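Local coordinates for 4-hydroxybenzoyl-CoA thioesterase (Staphylococcus aureus, PDB 6FDG), which probably hydrolyses the thioester of an aromatic acyl-CoA, 1,4-dihydroxy-2-naphthoyl-CoA, in the vitamin K2 pathway, at residues L35-K40 / T78-Y83; A46-Q51 / R124-W129; Y12-K17 / H23-T28. All blocks are in the same frame, centred on the assembly; numbering follows the deposited sequence.

Contact 1 of 3, residues L35-K40 / T78-Y83; sequences LDYISK and TWVEKY
Tyr37 meets Thr78 and Val80 where helix 26-41 lies over strand 73-83, and this one aromatic side chain gives 83 of the 165 Å² that the two segments bury. Its CG lies anti to the backbone N (chi1 175°), a setting that carries the phenol off the helix and over the strand. Contacts then follow along its length. At the root, CB rests 4.1 Å from the methyl CG2 of Thr78. Further out, the carbonyl O of Thr78 lies 3.6 Å from Tyr37 CD2, oblique to the ring. At the far end the phenol crosses the Val80 side chain at about a right angle, with Tyr37 OH 3.5 Å from Val80 CG2, the branch that sits beside the backbone N of its own residue.

The polar end of the ring is served within the same interface. Water 1 lies 2.8 Å from Tyr37 OH and accepts the N-H of Val80 at 2.9 Å, so the hydroxyl is coupled to the strand backbone through a single solvent molecule although the rest of the contact is van der Waals. Trp79, between Thr78 and Val80 in the chain, directs its CB away from the helix, and its indole NE1 donates to Glu81 OE1 at 3.0 Å. On the helix, Lys40 NZ pairs with Asp36 OD2, an oxygen that also bonds Thr6 OG1 of strand 2-9.

Val136 of helix 127-141 and Ser4 of strand 2-9 also touch Tyr37. The axes of the segments 35-40 and 78-80 pass 8.8 Å apart at 68°, and just beyond Val80 a classic beta bulge sets Glu81 and Lys82 against Val89. A long helix lying across an antiparallel sheet that curls around it is the signature of the hotdog fold.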
# COMPACT_ATOMS: atom_id res chain seq x y z
N LEU A 35 -5.70 12.40 -12.34
CA LEU A 35 -5.57 11.73 -13.64
C LEU A 35 -6.94 11.77 -14.33
O LEU A 35 -6.94 11.82 -15.62
CB LEU A 35 -5.00 10.34 -13.46
CG LEU A 35 -3.51 10.29 -13.10
CD1 LEU A 35 -3.09 8.86 -12.70
CD2 LEU A 35 -2.60 10.73 -14.26
N ASP A 36 -8.05 11.72 -13.59
CA ASP A 36 -9.38 11.82 -14.21
C ASP A 36 -9.54 13.23 -14.72
O ASP A 36 -10.12 13.45 -15.82
CB ASP A 36 -10.45 11.49 -13.13
CG ASP A 36 -11.86 11.40 -13.68
OD1 ASP A 36 -12.05 10.80 -14.76
OD2 ASP A 36 -12.73 11.97 -12.98
N TYR A 37 -9.13 14.29 -14.01
CA TYR A 37 -9.17 15.69 -14.47
C TYR A 37 -8.45 15.76 -15.80
O TYR A 37 -8.94 16.34 -16.79
CB TYR A 37 -8.60 16.64 -13.42
CG TYR A 37 -8.50 18.04 -13.83
CD1 TYR A 37 -7.42 18.52 -14.59
CD2 TYR A 37 -9.49 18.98 -13.47
CE1 TYR A 37 -7.31 19.83 -14.97
CE2 TYR A 37 -9.40 20.32 -13.82
CZ TYR A 37 -8.33 20.76 -14.59
OH TYR A 37 -8.25 22.13 -14.95
N ILE A 38 -7.22 15.27 -15.87
CA ILE A 38 -6.43 15.39 -17.07
C ILE A 38 -7.16 14.67 -18.21
O ILE A 38 -7.12 15.23 -19.37
CB ILE A 38 -5.02 14.79 -16.74
CG1 ILE A 38 -4.26 15.65 -15.75
CG2 ILE A 38 -4.23 14.50 -18.07
CD1 ILE A 38 -2.98 15.01 -15.24
N SER A 39 -7.63 13.50 -18.00
CA SER A 39 -8.36 12.83 -19.08
C SER A 39 -9.54 13.63 -19.58
O SER A 39 -9.84 13.85 -20.77
CB SER A 39 -8.75 11.46 -18.61
OG SER A 39 -9.35 10.60 -19.54
N LYS A 40 -10.33 14.14 -18.67
CA LYS A 40 -11.52 14.94 -19.03
C LYS A 40 -11.15 16.16 -19.73
O LYS A 40 -11.96 16.67 -20.61
CB LYS A 40 -12.38 15.15 -17.77
CG LYS A 40 -13.08 13.91 -17.34
CD LYS A 40 -13.71 13.92 -15.95
CE LYS A 40 -14.61 12.82 -15.71
NZ LYS A 40 -15.10 12.80 -14.31
N THR A 78 -11.78 18.19 -8.20
CA THR A 78 -10.41 18.58 -8.55
C THR A 78 -10.36 19.78 -9.39
O THR A 78 -11.14 19.81 -10.38
CB THR A 78 -9.73 17.43 -9.27
OG1 THR A 78 -9.77 16.24 -8.54
CG2 THR A 78 -8.24 17.77 -9.54
N TRP A 79 -9.48 20.69 -9.13
CA TRP A 79 -9.27 21.85 -10.04
C TRP A 79 -7.82 22.28 -9.93
O TRP A 79 -7.04 21.81 -9.06
CB TRP A 79 -10.16 23.07 -9.71
CG TRP A 79 -9.97 23.70 -8.44
CD1 TRP A 79 -9.27 24.87 -8.22
CD2 TRP A 79 -10.53 23.36 -7.16
NE1 TRP A 79 -9.33 25.23 -6.89
CE2 TRP A 79 -10.10 24.31 -6.24
CE3 TRP A 79 -11.33 22.28 -6.71
CZ2 TRP A 79 -10.54 24.29 -4.87
CZ3 TRP A 79 -11.65 22.25 -5.40
CH2 TRP A 79 -11.27 23.22 -4.54
N VAL A 80 -7.34 23.03 -10.92
CA VAL A 80 -5.98 23.57 -10.94
C VAL A 80 -6.01 24.95 -10.34
O VAL A 80 -6.52 25.93 -10.96
CB VAL A 80 -5.42 23.53 -12.36
CG1 VAL A 80 -4.03 24.20 -12.31
CG2 VAL A 80 -5.37 22.11 -12.88
N GLU A 81 -5.51 25.14 -9.13
CA GLU A 81 -5.48 26.44 -8.46
C GLU A 81 -4.49 27.34 -9.10
O GLU A 81 -4.71 28.56 -9.19
CB GLU A 81 -5.16 26.21 -6.99
CG GLU A 81 -5.18 27.46 -6.12
CD GLU A 81 -6.49 28.16 -6.06
OE1 GLU A 81 -7.61 27.56 -6.29
OE2 GLU A 81 -6.44 29.34 -5.56
N LYS A 82 -3.34 26.80 -9.51
CA LYS A 82 -2.28 27.63 -10.12
C LYS A 82 -1.59 26.82 -11.22
O LYS A 82 -1.14 25.69 -10.97
CB LYS A 82 -1.23 28.03 -9.10
CG LYS A 82 -1.72 28.67 -7.76
CD LYS A 82 -0.75 28.54 -6.57
CE LYS A 82 -1.23 29.45 -5.44
NZ LYS A 82 -0.09 30.27 -4.88
N TYR A 83 -1.46 27.37 -12.42
CA TYR A 83 -0.71 26.77 -13.49
C TYR A 83 0.40 27.64 -13.90
O TYR A 83 0.19 28.88 -14.13
CB TYR A 83 -1.63 26.51 -14.70
CG TYR A 83 -0.83 26.18 -15.92
CD1 TYR A 83 -0.17 24.94 -16.01
CD2 TYR A 83 -0.66 27.04 -17.00
CE1 TYR A 83 0.63 24.64 -17.08
CE2 TYR A 83 0.15 26.72 -18.08
CZ TYR A 83 0.79 25.53 -18.10
OH TYR A 83 1.61 25.11 -19.13
O HOH W 1 -9.04 24.03 -13.07

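Contact 2 of 3, residues A46-Q51 / R124-W129; sequences ADMEKQ and RYFPDW
Met48 reaches Phe126 and Trp129 by keeping its chain extended as far as the sulfur, with CG anti to the backbone N, and then bending at chi3 (-80°), which turns the CE methyl in between the two rings. The result is a double Met-aromatic contact joining helix 45-50 to the region where helix 122-125 gives way to helix 127-141. Phe126 stands at that junction: it is the first residue to leave the earlier helix and also the N-cap position of the next. Trp129, within the first turn of the later helix, supplies the second ring.

Both aromatic groups receive the methyl over a face; their planes are inclined at about 60°, and CE sits in the wedge between them. The carbon lies 4.0 Å from the centroid of the Phe126 ring. The sulfur takes an oblique position toward both rings, with Met48 SD 5.0 Å from the Phe126 centroid. Nearer the helix, Met48 CG packs on Phe126 CZ at 3.7 Å. Gln51, at the more exposed margin, lays CB at 4.0 Å from the same CZ and holds its amide almost perpendicular to the ring.

Ile53 touches both Met48 and Phe126, Leu122 touches Met48 and Trp129, and the ring of Phe43 meets Trp129, so the wedge belongs to a larger apolar cluster. The more nearly perpendicular of the two approaches is to the indole, where Met48 CE sits 3.7 Å from the centroid of the six-membered ring of Trp129 and only 9° from its normal.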
# COMPACT_ATOMS: atom_id res chain seq x y z
N ALA A 46 -0.56 8.63 -19.52
CA ALA A 46 0.28 7.54 -20.07
C ALA A 46 0.96 7.99 -21.39
O ALA A 46 2.08 7.57 -21.66
CB ALA A 46 -0.60 6.31 -20.30
N ASP A 47 0.28 8.82 -22.18
CA ASP A 47 0.91 9.39 -23.42
C ASP A 47 2.04 10.33 -23.12
O ASP A 47 3.08 10.27 -23.79
CB ASP A 47 -0.05 10.16 -24.26
CG ASP A 47 -1.05 9.31 -24.99
OD1 ASP A 47 -0.89 8.09 -25.11
OD2 ASP A 47 -2.05 9.95 -25.43
N MET A 48 2.02 11.10 -22.04
CA MET A 48 3.14 11.88 -21.60
C MET A 48 4.32 11.01 -21.24
O MET A 48 5.51 11.23 -21.63
CB MET A 48 2.70 12.77 -20.39
CG MET A 48 3.83 13.50 -19.77
SD MET A 48 3.35 14.63 -18.44
CE MET A 48 2.80 16.02 -19.38
N GLU A 49 4.09 9.88 -20.54
CA GLU A 49 5.16 8.99 -20.13
C GLU A 49 5.80 8.28 -21.35
O GLU A 49 6.99 8.02 -21.34
CB GLU A 49 4.70 7.98 -19.06
CG GLU A 49 4.40 8.64 -17.72
CD GLU A 49 4.62 7.73 -16.49
OE1 GLU A 49 4.51 6.51 -16.68
OE2 GLU A 49 4.92 8.24 -15.42
N LYS A 50 4.98 8.07 -22.38
CA LYS A 50 5.52 7.45 -23.62
C LYS A 50 6.52 8.32 -24.26
O LYS A 50 7.40 7.82 -24.97
CB LYS A 50 4.43 7.04 -24.56
CG LYS A 50 3.47 5.98 -24.08
CD LYS A 50 3.82 4.50 -24.22
CE LYS A 50 2.55 3.65 -24.43
NZ LYS A 50 2.79 2.19 -24.17
N GLN A 51 6.50 9.63 -24.04
CA GLN A 51 7.50 10.59 -24.54
C GLN A 51 8.72 10.72 -23.63
O GLN A 51 9.57 11.58 -23.82
CB GLN A 51 6.85 11.97 -24.78
CG GLN A 51 5.72 12.04 -25.74
CD GLN A 51 6.19 11.67 -27.10
OE1 GLN A 51 7.18 12.18 -27.60
NE2 GLN A 51 5.60 10.68 -27.59
N ARG A 124 7.21 23.61 -23.98
CA ARG A 124 8.21 23.16 -25.02
C ARG A 124 7.97 21.77 -25.37
O ARG A 124 8.23 21.39 -26.51
CB ARG A 124 9.53 23.22 -24.37
CG ARG A 124 10.01 24.57 -24.16
CD ARG A 124 11.47 24.50 -23.79
NE ARG A 124 12.15 25.77 -24.01
CZ ARG A 124 13.37 26.07 -23.52
NH1 ARG A 124 13.91 27.22 -23.84
NH2 ARG A 124 14.04 25.21 -22.77
N TYR A 125 7.53 20.85 -24.47
CA TYR A 125 7.39 19.48 -24.76
C TYR A 125 5.96 19.04 -25.18
O TYR A 125 5.68 18.09 -25.85
CB TYR A 125 7.92 18.66 -23.60
CG TYR A 125 9.43 18.74 -23.47
CD1 TYR A 125 10.03 19.80 -22.98
CD2 TYR A 125 10.18 17.68 -23.92
CE1 TYR A 125 11.42 19.92 -22.90
CE2 TYR A 125 11.56 17.79 -23.81
CZ TYR A 125 12.12 18.94 -23.36
OH TYR A 125 13.54 19.04 -23.24
N PHE A 126 4.95 19.75 -24.58
CA PHE A 126 3.56 19.49 -24.81
C PHE A 126 2.76 20.72 -25.06
O PHE A 126 1.96 21.21 -24.19
CB PHE A 126 2.94 18.69 -23.57
CG PHE A 126 3.66 17.48 -23.26
CD1 PHE A 126 3.25 16.37 -23.93
CD2 PHE A 126 4.73 17.43 -22.44
CE1 PHE A 126 3.86 15.12 -23.78
CE2 PHE A 126 5.39 16.18 -22.27
CZ PHE A 126 4.98 15.04 -22.97
N PRO A 127 2.97 21.41 -26.21
CA PRO A 127 2.30 22.72 -26.44
C PRO A 127 0.76 22.59 -26.35
O PRO A 127 0.21 23.63 -25.94
CB PRO A 127 2.79 23.18 -27.88
CG PRO A 127 3.47 21.94 -28.41
CD PRO A 127 3.88 21.00 -27.31
N ASP A 128 0.17 21.51 -26.75
CA ASP A 128 -1.26 21.33 -26.70
C ASP A 128 -1.72 21.31 -25.21
O ASP A 128 -2.84 21.89 -24.90
CB ASP A 128 -1.67 20.01 -27.33
CG ASP A 128 -0.73 18.76 -26.99
OD1 ASP A 128 0.53 18.82 -26.69
OD2 ASP A 128 -1.31 17.63 -27.09
N TRP A 129 -0.99 20.63 -24.32
CA TRP A 129 -1.38 20.66 -22.86
C TRP A 129 -1.21 22.06 -22.39
O TRP A 129 -2.10 22.60 -21.66
CB TRP A 129 -0.45 19.73 -22.07
CG TRP A 129 -0.57 18.31 -22.25
CD1 TRP A 129 -0.44 17.57 -23.40
CD2 TRP A 129 -0.71 17.33 -21.18
NE1 TRP A 129 -0.48 16.23 -23.11
CE2 TRP A 129 -0.58 16.05 -21.78
CE3 TRP A 129 -0.89 17.43 -19.81
CZ2 TRP A 129 -0.69 14.90 -21.07
CZ3 TRP A 129 -0.95 16.18 -19.10
CH2 TRP A 129 -0.87 15.01 -19.77

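Contact 3 of 3, residues Y12-K17 / H23-T28; sequences YAETDK and HGNYAT
Asn25 touches Glu14 through its amide nitrogen, with ND2 3.0 Å from the carbonyl O of Glu14. With CG anti to the carbonyl carbon (chi1 -66°), the amide swings toward the 12-14 turn. The bond is weak, because the N-H meets the oxygen at only 128°, and the same nitrogen also lies 3.6 Å from Glu14 CB. A second partner strengthens its hold: ND2 donates to water 2, which in turn donates to Ala13 O. One side-chain nitrogen thus addresses two successive carbonyls, one directly and one through solvent.

Two further waters join the segments. Water 3 donates to Glu14 OE2 at 2.7 Å and to Asn25 O at a longer 3.3 Å. Water 4 donates a hydrogen bond to Asp16 OD2, accepts the backbone N-H of His23, and lies in the plane of the imidazole at its edge, 3.1 Å from His23 ND1.

The next shell fixes the turn. Thr15 folds back on Tyr12, whose carbonyl O takes both Thr15 N and, at 2.8 Å, Thr15 OG1; the hydroxyl approaches in the carbonyl plane. The Glu14 carboxylate has several partners of its own: OE1 accepts from Arg11 N, while OE2 takes Trp29 NE1 and a salt bridge from Arg11 of the second subunit. Thr15 of this chain also bonds Lys17 of the fourth subunit, so the loop is built into the tetramer.

This is the loop that leads into the long hotdog helix, a region where thioesterases of the 4-hydroxybenzoyl-CoA family commonly place active-site groups. With one weak direct bond and three bridging waters, the polar links between the two segments run mostly through water, whereas the donors gathered on Glu14 would be expected to favour its negative charge and anchor the turn between subunits.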
# COMPACT_ATOMS: atom_id res chain seq x y z
N TYR A 12 -11.80 -2.35 1.23
CA TYR A 12 -11.47 -2.88 2.55
C TYR A 12 -10.01 -2.80 2.87
O TYR A 12 -9.58 -2.46 3.96
CB TYR A 12 -11.98 -4.35 2.57
CG TYR A 12 -11.92 -4.97 3.95
CD1 TYR A 12 -10.79 -5.55 4.51
CD2 TYR A 12 -13.04 -4.83 4.78
CE1 TYR A 12 -10.79 -5.99 5.85
CE2 TYR A 12 -13.07 -5.36 6.03
CZ TYR A 12 -11.92 -5.88 6.52
OH TYR A 12 -11.86 -6.47 7.87
N ALA A 13 -9.19 -3.01 1.86
CA ALA A 13 -7.71 -2.95 2.03
C ALA A 13 -7.25 -1.57 2.40
O ALA A 13 -6.16 -1.44 2.95
CB ALA A 13 -7.01 -3.25 0.74
N GLU A 14 -8.02 -0.53 2.16
CA GLU A 14 -7.64 0.85 2.50
C GLU A 14 -7.97 1.24 3.94
O GLU A 14 -7.64 2.40 4.31
CB GLU A 14 -8.30 1.77 1.50
CG GLU A 14 -7.68 1.72 0.10
CD GLU A 14 -8.53 2.39 -0.94
OE1 GLU A 14 -9.76 2.47 -0.92
OE2 GLU A 14 -7.88 2.91 -1.98
N THR A 15 -8.54 0.30 4.71
CA THR A 15 -8.86 0.60 6.14
C THR A 15 -7.72 0.37 7.04
O THR A 15 -6.79 -0.39 6.69
CB THR A 15 -10.01 -0.27 6.63
OG1 THR A 15 -9.66 -1.64 6.63
CG2 THR A 15 -11.26 0.01 5.86
N ASP A 16 -7.72 0.99 8.18
CA ASP A 16 -6.84 0.66 9.25
C ASP A 16 -7.66 0.10 10.41
O ASP A 16 -8.85 -0.08 10.35
CB ASP A 16 -5.93 1.77 9.56
CG ASP A 16 -6.58 2.96 10.20
OD1 ASP A 16 -7.78 2.84 10.65
OD2 ASP A 16 -5.99 4.05 10.14
N LYS A 17 -6.89 -0.18 11.49
CA LYS A 17 -7.54 -0.87 12.64
C LYS A 17 -8.57 0.11 13.33
O LYS A 17 -9.41 -0.55 14.02
CB LYS A 17 -6.48 -1.37 13.56
CG LYS A 17 -5.68 -0.33 14.27
CD LYS A 17 -5.03 -0.84 15.59
CE LYS A 17 -5.93 -1.81 16.32
NZ LYS A 17 -5.63 -2.02 17.77
N HIS A 23 -4.97 7.41 6.69
CA HIS A 23 -4.74 8.76 6.26
C HIS A 23 -3.72 8.79 5.10
O HIS A 23 -3.77 9.66 4.24
CB HIS A 23 -4.28 9.69 7.42
CG HIS A 23 -2.90 9.42 7.93
ND1 HIS A 23 -2.60 8.42 8.80
CD2 HIS A 23 -1.74 10.08 7.73
CE1 HIS A 23 -1.27 8.48 9.09
NE2 HIS A 23 -0.75 9.47 8.45
N GLY A 24 -2.78 7.84 5.09
CA GLY A 24 -1.79 7.79 4.00
C GLY A 24 -2.34 7.39 2.69
O GLY A 24 -1.60 7.56 1.68
N ASN A 25 -3.54 6.89 2.56
CA ASN A 25 -4.13 6.43 1.29
C ASN A 25 -4.77 7.55 0.55
O ASN A 25 -5.07 7.39 -0.66
CB ASN A 25 -5.14 5.28 1.53
CG ASN A 25 -4.50 4.07 2.02
OD1 ASN A 25 -3.35 3.78 1.72
ND2 ASN A 25 -5.26 3.23 2.77
N TYR A 26 -4.93 8.71 1.14
CA TYR A 26 -5.64 9.78 0.45
C TYR A 26 -4.82 10.31 -0.70
O TYR A 26 -5.40 10.74 -1.70
CB TYR A 26 -5.99 10.89 1.44
CG TYR A 26 -7.17 10.58 2.36
CD1 TYR A 26 -7.17 9.61 3.36
CD2 TYR A 26 -8.32 11.27 2.16
CE1 TYR A 26 -8.22 9.38 4.20
CE2 TYR A 26 -9.41 11.06 3.08
CZ TYR A 26 -9.30 10.14 4.03
OH TYR A 26 -10.41 9.98 4.93
N ALA A 27 -3.48 10.27 -0.64
CA ALA A 27 -2.69 10.67 -1.80
C ALA A 27 -3.04 9.85 -3.02
O ALA A 27 -3.06 10.43 -4.14
CB ALA A 27 -1.24 10.62 -1.47
N THR A 28 -3.32 8.56 -2.87
CA THR A 28 -3.71 7.73 -3.99
C THR A 28 -5.02 8.19 -4.57
O THR A 28 -5.19 8.22 -5.81
CB THR A 28 -3.72 6.24 -3.64
OG1 THR A 28 -2.40 5.91 -3.21
CG2 THR A 28 -4.17 5.39 -4.71
O HOH W 2 -4.44 0.71 3.88
O HOH W 3 -5.55 4.28 -1.59
O HOH W 4 -5.16 6.95 9.59

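From the N terminus, contact 3 closes first, a short loop joining the turn after strand 2-9 to the start of helix 26-41. Contact 1 opens farther along that helix and waits for strand 73-83, while contact 2 opens on the next helix, 45-50, and closes only at residues 124-129, so contacts 1 and 2 cross and contact 3 precedes both in series. The crossing pair touch where Ile38 CG2 packs on Trp129 CH2 at 3.8 Å, bringing the central helix, the sheet and the C-terminal helices together. Contact 3 lies about 31 Å from contact 2, centre to centre, across the middle of the chain.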